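Local coordinates for uncharacterized protein (Bacteroides ovatus, PDB 4FXT) that is of unknown function but combines an N-terminal domain of the transthyretin clan with a C-terminal domain of the E-set clan, both built of beta strands, at residues R101-A106 with A179-K184; T113-I118 with D158-A163. All coordinates share one frame; numbering follows the deposited sequence.

Contact 1: R101-A106 with A179-K184; sequences RNVSFA and ARVGVK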
ATOM      1  N   ARG A 101      -6.175   8.009   2.779  1.00 36.22           N
ATOM      2  CA  ARG A 101      -5.960   8.255   4.241  1.00 36.43           C
ATOM      3  C   ARG A 101      -7.279   8.316   5.059  1.00 39.97           C
ATOM      4  O   ARG A 101      -8.397   8.335   4.522  1.00 38.37           O
ATOM      5  CB  ARG A 101      -5.191   9.563   4.521  1.00 35.77           C
ATOM      6  CG  ARG A 101      -6.021  10.850   4.359  1.00 41.71           C
ATOM      7  CD  ARG A 101      -5.150  12.051   4.601  1.00 50.03           C
ATOM      8  NE  ARG A 101      -4.168  12.235   3.530  1.00 52.91           N
ATOM      9  CZ  ARG A 101      -2.968  12.782   3.696  1.00 66.03           C
ATOM     10  NH1 ARG A 101      -2.545  13.121   4.916  1.00 38.83           N
ATOM     11  NH2 ARG A 101      -2.159  12.949   2.654  1.00 58.33           N
ATOM     12  N   ASN A 102      -7.101   8.377   6.390  1.00 38.79           N
ATOM     13  CA  ASN A 102      -8.132   8.543   7.426  1.00 37.70           C
ATOM     14  C   ASN A 102      -9.272   7.539   7.174  1.00 40.32           C
ATOM     15  O   ASN A 102     -10.450   7.894   7.049  1.00 38.51           O
ATOM     16  CB  ASN A 102      -8.612   9.981   7.422  1.00 30.96           C
ATOM     17  CG  ASN A 102      -7.478  11.028   7.443  1.00 52.61           C
ATOM     18  OD1 ASN A 102      -6.283  10.733   7.642  1.00 38.15           O
ATOM     19  ND2 ASN A 102      -7.810  12.276   7.107  1.00 39.68           N
ATOM     20  N   VAL A 103      -8.878   6.263   7.132  1.00 38.62           N
ATOM     21  CA  VAL A 103      -9.734   5.130   6.814  1.00 39.61           C
ATOM     22  C   VAL A 103     -10.213   4.441   8.096  1.00 47.65           C
ATOM     23  O   VAL A 103      -9.420   4.137   8.968  1.00 51.09           O
ATOM     24  CB  VAL A 103      -8.963   4.150   5.899  1.00 42.24           C
ATOM     25  CG1 VAL A 103      -9.805   2.938   5.564  1.00 41.57           C
ATOM     26  CG2 VAL A 103      -8.524   4.857   4.620  1.00 40.64           C
ATOM     27  N   SER A 104     -11.523   4.213   8.192  1.00 43.88           N
ATOM     28  CA  SER A 104     -12.197   3.572   9.312  1.00 43.78           C
ATOM     29  C   SER A 104     -13.312   2.680   8.804  1.00 46.68           C
ATOM     30  O   SER A 104     -13.898   2.959   7.762  1.00 44.45           O
ATOM     31  CB  SER A 104     -12.741   4.599  10.294  1.00 47.91           C
ATOM     32  OG  SER A 104     -13.591   5.515   9.631  1.00 61.98           O
ATOM     33  N   PHE A 105     -13.568   1.577   9.522  1.00 45.36           N
ATOM     34  CA  PHE A 105     -14.598   0.610   9.167  1.00 45.64           C
ATOM     35  C   PHE A 105     -15.451   0.255  10.373  1.00 51.35           C
ATOM     36  O   PHE A 105     -14.962   0.280  11.517  1.00 50.93           O
ATOM     37  CB  PHE A 105     -13.985  -0.665   8.591  1.00 46.93           C
ATOM     38  CG  PHE A 105     -13.085  -0.479   7.401  1.00 47.43           C
ATOM     39  CD1 PHE A 105     -13.611  -0.405   6.118  1.00 51.08           C
ATOM     40  CD2 PHE A 105     -11.709  -0.411   7.554  1.00 48.64           C
ATOM     41  CE1 PHE A 105     -12.767  -0.241   5.005  1.00 51.08           C
ATOM     42  CE2 PHE A 105     -10.869  -0.240   6.446  1.00 51.31           C
ATOM     43  CZ  PHE A 105     -11.402  -0.165   5.178  1.00 49.19           C
ATOM     44  N   ALA A 106     -16.733  -0.083  10.116  1.00 47.34           N
ATOM     45  CA  ALA A 106     -17.668  -0.472  11.154  1.00 48.75           C
ATOM     46  C   ALA A 106     -18.701  -1.432  10.626  1.00 52.72           C
ATOM     47  O   ALA A 106     -19.175  -1.277   9.512  1.00 52.58           O
ATOM     48  CB  ALA A 106     -18.353   0.757  11.722  1.00 51.51           C
ATOM     49  N   ALA A 179     -10.590  -5.475   6.355  1.00 38.41           N
ATOM     50  CA  ALA A 179     -11.180  -4.561   5.388  1.00 36.52           C
ATOM     51  C   ALA A 179     -10.147  -3.617   4.884  1.00 42.04           C
ATOM     52  O   ALA A 179      -9.211  -3.289   5.624  1.00 43.74           O
ATOM     53  CB  ALA A 179     -12.327  -3.806   6.015  1.00 37.17           C
ATOM     54  N   ARG A 180     -10.293  -3.175   3.627  1.00 37.78           N
ATOM     55  CA  ARG A 180      -9.292  -2.304   3.014  1.00 38.44           C
ATOM     56  C   ARG A 180      -9.858  -1.513   1.829  1.00 44.04           C
ATOM     57  O   ARG A 180     -10.737  -2.001   1.122  1.00 46.29           O
ATOM     58  CB  ARG A 180      -8.129  -3.195   2.528  1.00 39.65           C
ATOM     59  CG  ARG A 180      -6.792  -2.536   2.578  1.00 48.26           C
ATOM     60  CD  ARG A 180      -5.725  -3.513   2.195  1.00 46.94           C
ATOM     61  NE  ARG A 180      -4.410  -2.886   2.275  1.00 49.89           N
ATOM     62  CZ  ARG A 180      -3.319  -3.358   1.689  1.00 62.87           C
ATOM     63  NH1 ARG A 180      -3.385  -4.441   0.925  1.00 38.99           N
ATOM     64  NH2 ARG A 180      -2.166  -2.713   1.807  1.00 61.93           N
ATOM     65  N   VAL A 181      -9.316  -0.320   1.590  1.00 38.36           N
ATOM     66  CA  VAL A 181      -9.737   0.570   0.501  1.00 37.15           C
ATOM     67  C   VAL A 181      -8.563   0.718  -0.460  1.00 40.41           C
ATOM     68  O   VAL A 181      -7.443   0.949  -0.001  1.00 39.33           O
ATOM     69  CB  VAL A 181     -10.252   1.954   1.013  1.00 40.39           C
ATOM     70  CG1 VAL A 181     -10.738   2.820  -0.128  1.00 39.37           C
ATOM     71  CG2 VAL A 181     -11.348   1.805   2.055  1.00 40.85           C
ATOM     72  N   GLY A 182      -8.822   0.574  -1.768  1.00 36.56           N
ATOM     73  CA  GLY A 182      -7.805   0.684  -2.810  1.00 35.86           C
ATOM     74  C   GLY A 182      -8.182   1.662  -3.887  1.00 42.14           C
ATOM     75  O   GLY A 182      -9.335   1.701  -4.283  1.00 42.62           O
ATOM     76  N   VAL A 183      -7.244   2.461  -4.382  1.00 42.57           N
ATOM     77  CA  VAL A 183      -7.527   3.368  -5.518  1.00 44.80           C
ATOM     78  C   VAL A 183      -6.496   3.064  -6.618  1.00 47.15           C
ATOM     79  O   VAL A 183      -5.301   3.037  -6.324  1.00 45.78           O
ATOM     80  CB  VAL A 183      -7.579   4.898  -5.164  1.00 50.68           C
ATOM     81  CG1 VAL A 183      -6.341   5.347  -4.406  1.00 52.36           C
ATOM     82  CG2 VAL A 183      -7.781   5.767  -6.393  1.00 50.65           C
ATOM     83  N   LYS A 184      -6.968   2.814  -7.868  1.00 43.63           N
ATOM     84  CA  LYS A 184      -6.094   2.548  -9.019  1.00 42.66           C
ATOM     85  C   LYS A 184      -6.099   3.708 -10.009  1.00 49.44           C
ATOM     86  O   LYS A 184      -7.169   4.218 -10.356  1.00 51.43           O
ATOM     87  CB  LYS A 184      -6.490   1.274  -9.747  1.00 43.38           C
ATOM     88  CG  LYS A 184      -5.398   0.898 -10.734  1.00 61.41           C
ATOM     89  CD  LYS A 184      -5.714  -0.270 -11.592  1.00 55.67           C
ATOM     90  CE  LYS A 184      -4.584  -0.532 -12.526  1.00 42.48           C
ATOM     91  NZ  LYS A 184      -4.337   0.588 -13.433  1.00 66.04           N
TER
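Arg180 meets this contact through its backbone N, which lies obliquely 3.6 Å from Phe105 CZ, while its side chain departs on the other side of the strand. There the guanidinium is gripped by three backbone oxygens: NE bonds to Ser194 O, NH1 to Thr140 O and NH2 to Val23 O. The cationic end is thus satisfied away from the apolar interface.

No hydrogen bond joins 101-106 to 179-184; the contact is made by side chains that alternate with those facing elsewhere. Val103 and Phe105 point at the other strand, and Ala179 and Val181 point back at them. With CG anti to its carbonyl carbon (chi1 -56°), Phe105 lays its ring flat over Ala179, whose CB sits 3.5 Å from the ring centroid and only 5° off the ring normal, a CH-pi contact over the face. Val181 adds its CG2 branch, slanting in 3.7 Å from Phe105 CZ. The same methyl also meets Val103 CG1 at 4.0 Å, so one branch of Val181 serves both residues of the facing strand.

The short strand axes approach to 8.1 Å at an angle of 138°, too far apart for backbone pairing. Past the corner at Asn102, strand 103-106 belongs to a different sheet from 179-184, and the two sheets pack face to face as in a beta sandwich, consistent with the immunoglobulin-like fold of E-set domains.

Contact 2: T113-I118 with D158-A163; sequences TARFTI and DQENTA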
ATOM      1  N   THR A 113     -19.457  -0.476   6.929  1.00 51.14           N
ATOM      2  CA  THR A 113     -19.453   0.923   6.553  1.00 51.84           C
ATOM      3  C   THR A 113     -18.005   1.401   6.502  1.00 55.83           C
ATOM      4  O   THR A 113     -17.312   1.409   7.527  1.00 57.08           O
ATOM      5  CB  THR A 113     -20.313   1.743   7.526  1.00 59.83           C
ATOM      6  OG1 THR A 113     -21.608   1.156   7.634  1.00 48.62           O
ATOM      7  CG2 THR A 113     -20.434   3.191   7.098  1.00 61.99           C
ATOM      8  N   ALA A 114     -17.552   1.770   5.304  1.00 50.47           N
ATOM      9  CA  ALA A 114     -16.208   2.275   5.076  1.00 48.54           C
ATOM     10  C   ALA A 114     -16.220   3.785   4.931  1.00 50.92           C
ATOM     11  O   ALA A 114     -17.011   4.322   4.158  1.00 49.23           O
ATOM     12  CB  ALA A 114     -15.612   1.637   3.831  1.00 47.74           C
ATOM     13  N   ARG A 115     -15.349   4.469   5.701  1.00 47.60           N
ATOM     14  CA  ARG A 115     -15.134   5.917   5.633  1.00 47.26           C
ATOM     15  C   ARG A 115     -13.677   6.140   5.245  1.00 50.43           C
ATOM     16  O   ARG A 115     -12.786   5.491   5.799  1.00 50.84           O
ATOM     17  CB  ARG A 115     -15.520   6.625   6.924  1.00 47.82           C
ATOM     18  CG  ARG A 115     -16.987   6.403   7.243  1.00 61.26           C
ATOM     19  CD  ARG A 115     -17.412   7.014   8.548  1.00 66.48           C
ATOM     20  NE  ARG A 115     -18.669   6.424   9.000  1.00 75.27           N
ATOM     21  CZ  ARG A 115     -19.878   6.869   8.678  1.00 98.72           C
ATOM     22  NH1 ARG A 115     -20.016   7.931   7.887  1.00 92.03           N
ATOM     23  NH2 ARG A 115     -20.960   6.261   9.149  1.00 89.39           N
ATOM     24  N   PHE A 116     -13.441   6.972   4.225  1.00 44.30           N
ATOM     25  CA  PHE A 116     -12.109   7.167   3.672  1.00 42.35           C
ATOM     26  C   PHE A 116     -11.975   8.497   2.921  1.00 46.38           C
ATOM     27  O   PHE A 116     -12.956   9.049   2.416  1.00 47.92           O
ATOM     28  CB  PHE A 116     -11.792   6.001   2.699  1.00 42.00           C
ATOM     29  CG  PHE A 116     -12.849   5.798   1.646  1.00 43.02           C
ATOM     30  CD1 PHE A 116     -13.981   5.025   1.910  1.00 46.39           C
ATOM     31  CD2 PHE A 116     -12.747   6.418   0.403  1.00 44.70           C
ATOM     32  CE1 PHE A 116     -14.989   4.877   0.943  1.00 47.08           C
ATOM     33  CE2 PHE A 116     -13.741   6.244  -0.571  1.00 47.05           C
ATOM     34  CZ  PHE A 116     -14.848   5.467  -0.299  1.00 45.52           C
ATOM     35  N   THR A 117     -10.731   8.960   2.800  1.00 40.67           N
ATOM     36  CA  THR A 117     -10.367  10.165   2.076  1.00 40.46           C
ATOM     37  C   THR A 117      -9.359   9.782   1.001  1.00 40.97           C
ATOM     38  O   THR A 117      -8.523   8.884   1.211  1.00 38.05           O
ATOM     39  CB  THR A 117      -9.836  11.195   3.069  1.00 47.46           C
ATOM     40  OG1 THR A 117     -10.795  11.347   4.127  1.00 47.27           O
ATOM     41  CG2 THR A 117      -9.510  12.544   2.409  1.00 36.91           C
ATOM     42  N   ILE A 118      -9.461  10.432  -0.169  1.00 38.27           N
ATOM     43  CA  ILE A 118      -8.600  10.160  -1.344  1.00 36.97           C
ATOM     44  C   ILE A 118      -8.021  11.451  -1.839  1.00 45.72           C
ATOM     45  O   ILE A 118      -8.750  12.431  -2.026  1.00 49.49           O
ATOM     46  CB  ILE A 118      -9.359   9.421  -2.479  1.00 38.55           C
ATOM     47  CG1 ILE A 118      -9.964   8.079  -1.952  1.00 38.37           C
ATOM     48  CG2 ILE A 118      -8.459   9.197  -3.702  1.00 38.57           C
ATOM     49  CD1 ILE A 118     -10.866   7.353  -2.907  1.00 54.93           C
ATOM     50  N   ASP A 158     -10.033  14.882  -1.469  1.00 47.97           N
ATOM     51  CA  ASP A 158      -9.618  15.666  -0.292  1.00 50.17           C
ATOM     52  C   ASP A 158     -10.803  15.872   0.719  1.00 54.88           C
ATOM     53  O   ASP A 158     -10.933  16.943   1.335  1.00 56.47           O
ATOM     54  CB  ASP A 158      -9.059  17.037  -0.746  1.00 53.05           C
ATOM     55  CG  ASP A 158      -7.975  17.033  -1.811  1.00 68.11           C
ATOM     56  OD1 ASP A 158      -7.403  15.957  -2.086  1.00 67.68           O
ATOM     57  OD2 ASP A 158      -7.695  18.111  -2.366  1.00 86.44           O
ATOM     58  N   GLN A 159     -11.645  14.833   0.872  1.00 48.74           N
ATOM     59  CA  GLN A 159     -12.824  14.837   1.747  1.00 49.29           C
ATOM     60  C   GLN A 159     -13.253  13.418   2.031  1.00 50.68           C
ATOM     61  O   GLN A 159     -12.975  12.505   1.227  1.00 51.94           O
ATOM     62  CB  GLN A 159     -13.995  15.637   1.136  1.00 51.59           C
ATOM     63  CG  GLN A 159     -14.560  15.058  -0.163  1.00 51.36           C
ATOM     64  CD  GLN A 159     -15.499  16.019  -0.813  1.00 67.00           C
ATOM     65  OE1 GLN A 159     -16.669  16.129  -0.462  1.00 62.77           O
ATOM     66  NE2 GLN A 159     -14.993  16.751  -1.772  1.00 67.08           N
ATOM     67  N   GLU A 160     -13.903  13.225   3.179  1.00 42.35           N
ATOM     68  CA  GLU A 160     -14.376  11.922   3.585  1.00 39.86           C
ATOM     69  C   GLU A 160     -15.533  11.472   2.694  1.00 43.87           C
ATOM     70  O   GLU A 160     -16.418  12.260   2.331  1.00 44.05           O
ATOM     71  CB  GLU A 160     -14.822  11.935   5.069  1.00 42.52           C
ATOM     72  CG  GLU A 160     -15.211  10.569   5.588  1.00 46.47           C
ATOM     73  CD  GLU A 160     -15.871  10.561   6.945  1.00 76.37           C
ATOM     74  OE1 GLU A 160     -15.142  10.530   7.965  1.00 82.33           O
ATOM     75  OE2 GLU A 160     -17.124  10.531   6.985  1.00 66.37           O
ATOM     76  N   ASN A 161     -15.537  10.193   2.362  1.00 39.11           N
ATOM     77  CA  ASN A 161     -16.635   9.574   1.648  1.00 38.32           C
ATOM     78  C   ASN A 161     -17.031   8.323   2.414  1.00 42.38           C
ATOM     79  O   ASN A 161     -16.197   7.768   3.133  1.00 42.85           O
ATOM     80  CB  ASN A 161     -16.301   9.291   0.173  1.00 33.42           C
ATOM     81  CG  ASN A 161     -16.416  10.527  -0.686  1.00 58.11           C
ATOM     82  OD1 ASN A 161     -17.528  10.984  -1.035  1.00 46.04           O
ATOM     83  ND2 ASN A 161     -15.275  11.070  -1.087  1.00 52.43           N
ATOM     84  N   THR A 162     -18.308   7.925   2.310  1.00 38.05           N
ATOM     85  CA  THR A 162     -18.832   6.723   2.953  1.00 37.97           C
ATOM     86  C   THR A 162     -19.357   5.743   1.887  1.00 42.89           C
ATOM     87  O   THR A 162     -20.026   6.155   0.946  1.00 43.58           O
ATOM     88  CB  THR A 162     -19.936   7.099   3.958  1.00 39.00           C
ATOM     89  OG1 THR A 162     -19.419   8.033   4.903  1.00 38.17           O
ATOM     90  CG2 THR A 162     -20.536   5.889   4.687  1.00 28.00           C
ATOM     91  N   ALA A 163     -19.031   4.469   2.042  1.00 39.80           N
ATOM     92  CA  ALA A 163     -19.494   3.387   1.187  1.00 40.34           C
ATOM     93  C   ALA A 163     -19.767   2.138   2.039  1.00 49.07           C
ATOM     94  O   ALA A 163     -19.069   1.902   3.032  1.00 51.62           O
ATOM     95  CB  ALA A 163     -18.486   3.099   0.094  1.00 39.48           C
TER
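The Phe116 ring carries the backbone O of Asn161 over one face, displaced toward the rim, and receives Ala163 CB at its edge, 4.0 Å from CE1. Asn161 CB also approaches the ring, near CE2. The guanidinium of Arg115 is bordered in a comparable way: Thr162 CG2 lies above one face, again off-centre, and Glu160 OE2 stands at the edge, near the plane.

These two flat groups leave the sheet on different faces. Phe116 shares its face with Ala114, Asn161 and Ala163, and holds CG in the crowded position between backbone N and carbonyl carbon (chi1 53°), bringing the ring against the neighbouring strand. Leu151 from a loop also touches Phe116 and Ala163. On the other face Arg115, extended from CG to NE, runs beside Thr162 and points the same way, while Glu160 comes at an angle, its carboxylate turned 52° from the guanidinium. The resulting salt bridge, NH1 to OE2, is long at 4.0 Å.

Between the faces runs antiparallel pairing. Ala114 and Ala163 exchange two hydrogen bonds, Ala114 N to Ala163 O being 2.7 Å and nearly straight (167°). Phe116 and Asn161 form the next hydrogen-bonded pair; Asn161 O takes Phe116 N at 3.1 Å and also the CA-H of Arg115. Beyond it Asp158 N reaches Ile118 O at 2.8 Å, and the carboxylate of Asp158 is held by Asn119.

The chemistry is therefore divided: backbone hydrogen bonds fix the register, the face of Phe116 and Ala163 is largely apolar, the amide of Asn161 there being bonded to Ser156, and the long ion pair on the opposite side probably contributes only modest electrostatic attraction.

Followed from the N terminus, the chain first meets these contacts in strand 98-108, which holds the first half of contact 1, and returns at once along strand 111-120, the first half of contact 2. Strand 160-166 then closes contact 2 over 39 intervening residues, and strand 176-185 closes contact 1 over 72, so that the former is nested inside the latter. Contact 2 acts within a three-stranded sheet, whereas contact 1 joins that sheet to the four-stranded one opposite. Strands 98-108 and 111-120 couple the two: probable hydrogen bonds run from Ala106 O to Thr113 N and from Ser104 O to Arg115 N, and Phe105 packs on Ala114.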